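Local atomic coordinates of leucine rich repeat and phosphatase domain containing protein (Entamoeba histolytica, PDB entry 3EMU), a protein that probably hydrolyses phosphate esters on phosphorylated proteins, as a member of the dual-specificity phosphatase family. Residues Ser38-Gly43 and Lys78-Ser83. Sequence-based numbering, arbitrary orientation. Where two conformers were deposited one is given.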
loop_
_atom_site.group_PDB
_atom_site.type_symbol
_atom_site.label_atom_id
_atom_site.label_comp_id
_atom_site.label_asym_id
_atom_site.label_seq_id
_atom_site.Cartn_x
_atom_site.Cartn_y
_atom_site.Cartn_z
ATOM N N SER A 38 6.922 -10.847 2.233
ATOM C CA SER A 38 7.045 -9.975 1.080
ATOM C C SER A 38 7.101 -8.547 1.530
ATOM O O SER A 38 6.422 -8.163 2.477
ATOM C CB SER A 38 5.834 -10.088 0.140
ATOM O OG SER A 38 5.891 -11.247 -0.632
ATOM N N ILE A 39 7.857 -7.763 0.776
ATOM C CA ILE A 39 7.951 -6.357 1.025
ATOM C C ILE A 39 7.795 -5.585 -0.271
ATOM O O ILE A 39 8.455 -5.862 -1.265
ATOM C CB ILE A 39 9.263 -5.998 1.809
ATOM C CG1 ILE A 39 9.278 -6.833 3.103
ATOM C CG2 ILE A 39 9.329 -4.484 2.138
ATOM C CD1 ILE A 39 10.224 -6.303 4.173
ATOM N N LEU A 40 6.884 -4.615 -0.235
ATOM C CA LEU A 40 6.633 -3.756 -1.377
ATOM C C LEU A 40 7.201 -2.394 -1.035
ATOM O O LEU A 40 6.722 -1.705 -0.144
ATOM C CB LEU A 40 5.122 -3.658 -1.667
ATOM C CG LEU A 40 4.682 -2.919 -2.927
ATOM C CD1 LEU A 40 5.453 -3.459 -4.125
ATOM C CD2 LEU A 40 3.172 -3.091 -3.129
ATOM N N LEU A 41 8.228 -2.021 -1.761
ATOM C CA LEU A 41 8.910 -0.772 -1.538
ATOM C C LEU A 41 8.346 0.240 -2.478
ATOM O O LEU A 41 8.490 0.104 -3.677
ATOM C CB LEU A 41 10.417 -0.922 -1.796
ATOM C CG LEU A 41 11.122 -2.014 -0.955
ATOM C CD1 LEU A 41 12.588 -2.229 -1.385
ATOM C CD2 LEU A 41 11.107 -1.648 0.508
ATOM N N VAL A 42 7.734 1.285 -1.927
ATOM C CA VAL A 42 7.135 2.294 -2.774
ATOM C C VAL A 42 8.018 3.531 -2.842
ATOM O O VAL A 42 7.967 4.388 -1.969
ATOM C CB VAL A 42 5.714 2.684 -2.281
ATOM C CG1 VAL A 42 5.034 3.591 -3.319
ATOM C CG2 VAL A 42 4.893 1.430 -1.935
ATOM N N GLY A 43 8.809 3.643 -3.900
ATOM C CA GLY A 43 9.679 4.801 -4.052
ATOM C C GLY A 43 11.152 4.468 -4.136
ATOM O O GLY A 43 11.789 4.732 -5.200
ATOM N N LYS A 78 -0.900 -7.136 -8.027
ATOM C CA LYS A 78 -0.450 -8.472 -8.348
ATOM C C LYS A 78 0.482 -9.085 -7.284
ATOM O O LYS A 78 0.274 -10.244 -6.817
ATOM C CB LYS A 78 0.252 -8.434 -9.713
ATOM C CG LYS A 78 0.551 -9.837 -10.190
ATOM C CD LYS A 78 1.694 -9.903 -11.198
ATOM C CE LYS A 78 1.745 -11.315 -11.862
ATOM N NZ LYS A 78 2.855 -11.388 -12.914
ATOM N N PHE A 79 1.513 -8.313 -6.906
ATOM C CA PHE A 79 2.490 -8.733 -5.890
ATOM C C PHE A 79 1.732 -8.902 -4.611
ATOM O O PHE A 79 1.873 -9.902 -3.917
ATOM C CB PHE A 79 3.570 -7.629 -5.792
ATOM C CG PHE A 79 4.668 -7.886 -4.773
ATOM C CD1 PHE A 79 5.771 -8.708 -5.090
ATOM C CD2 PHE A 79 4.646 -7.238 -3.536
ATOM C CE1 PHE A 79 6.818 -8.906 -4.165
ATOM C CE2 PHE A 79 5.692 -7.422 -2.610
ATOM C CZ PHE A 79 6.772 -8.265 -2.922
ATOM N N ILE A 80 0.815 -7.977 -4.321
ATOM C CA ILE A 80 0.002 -8.150 -3.100
ATOM C C ILE A 80 -0.885 -9.413 -3.116
ATOM O O ILE A 80 -0.978 -10.152 -2.141
ATOM C CB ILE A 80 -0.859 -6.910 -2.824
ATOM C CG1 ILE A 80 0.048 -5.701 -2.540
ATOM C CG2 ILE A 80 -1.816 -7.146 -1.659
ATOM C CD1 ILE A 80 -0.685 -4.377 -2.407
ATOM N N ILE A 81 -1.574 -9.656 -4.221
ATOM C CA ILE A 81 -2.473 -10.809 -4.243
ATOM C C ILE A 81 -1.645 -12.094 -4.241
ATOM O O ILE A 81 -2.020 -13.063 -3.598
ATOM C CB ILE A 81 -3.533 -10.726 -5.414
ATOM C CG1 ILE A 81 -4.651 -9.816 -4.966
ATOM C CG2 ILE A 81 -4.145 -12.095 -5.678
ATOM C CD1 ILE A 81 -5.417 -9.215 -6.047
ATOM N N ARG A 82 -0.500 -12.098 -4.923
ATOM C CA ARG A 82 0.435 -13.230 -4.807
ATOM C C ARG A 82 0.746 -13.598 -3.364
ATOM O O ARG A 82 0.998 -14.754 -3.048
ATOM C CB ARG A 82 1.756 -12.956 -5.531
ATOM C CG ARG A 82 2.799 -14.055 -5.352
ATOM C CD ARG A 82 4.061 -13.779 -6.168
ATOM N NE ARG A 82 5.173 -13.187 -5.414
ATOM C CZ ARG A 82 6.166 -12.489 -5.978
ATOM N NH1 ARG A 82 6.184 -12.271 -7.283
ATOM N NH2 ARG A 82 7.148 -11.994 -5.243
ATOM N N SER A 83 0.721 -12.621 -2.459
ATOM C CA SER A 83 1.107 -12.897 -1.086
ATOM C C SER A 83 -0.097 -13.398 -0.291
ATOM O O SER A 83 0.033 -14.247 0.604
ATOM C CB SER A 83 1.788 -11.646 -0.432
ATOM O OG SER A 83 1.931 -11.755 0.983
#
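F79 reaches from its helix to the strand between S38 and L40, a worked example of how the alpha/beta fold of dual-specificity phosphatases seats a helix on its central sheet. Strand 36-42 is an inner strand of that sheet, and helix 68-85 packs over it; the two short axes run nearly antiparallel, at 166°, and approach to 9.5 Å. No hydrogen bond joins the two segments; they meet by van der Waals contact.

Because CG of F79 is anti to the backbone N (chi1 179°), the ring extends from the helix down to the strand backbone. The outer part of the ring, CZ and CE2, meets that backbone. Both atoms lie 3.4 Å from the carbonyl O of I39, and CZ is also 3.7 Å from CB of S38. The ring thus rests against the I39-L40 peptide, between the side chains of S38 and L40, both of which point toward the helix, and L57 of strand 55-59 adds to its surroundings.

L40 flanks the ring, its side chain running past that of F79 in the opposite direction. The leucine divides its methyls: CD1 packs on CD2 of F79 at 3.9 Å, and CD2 turns to I80, whose side chain it crosses at about a right angle.

Towards the C-terminal end of the helix two serines come together, but each hydroxyl is bonded outside the pair. That of S83 bonds to the carbonyl O of E88, and that of S38 forms a weak hydrogen bond with R86; between the two serines, OG of S38 sits 4.1 Å from CB of S83.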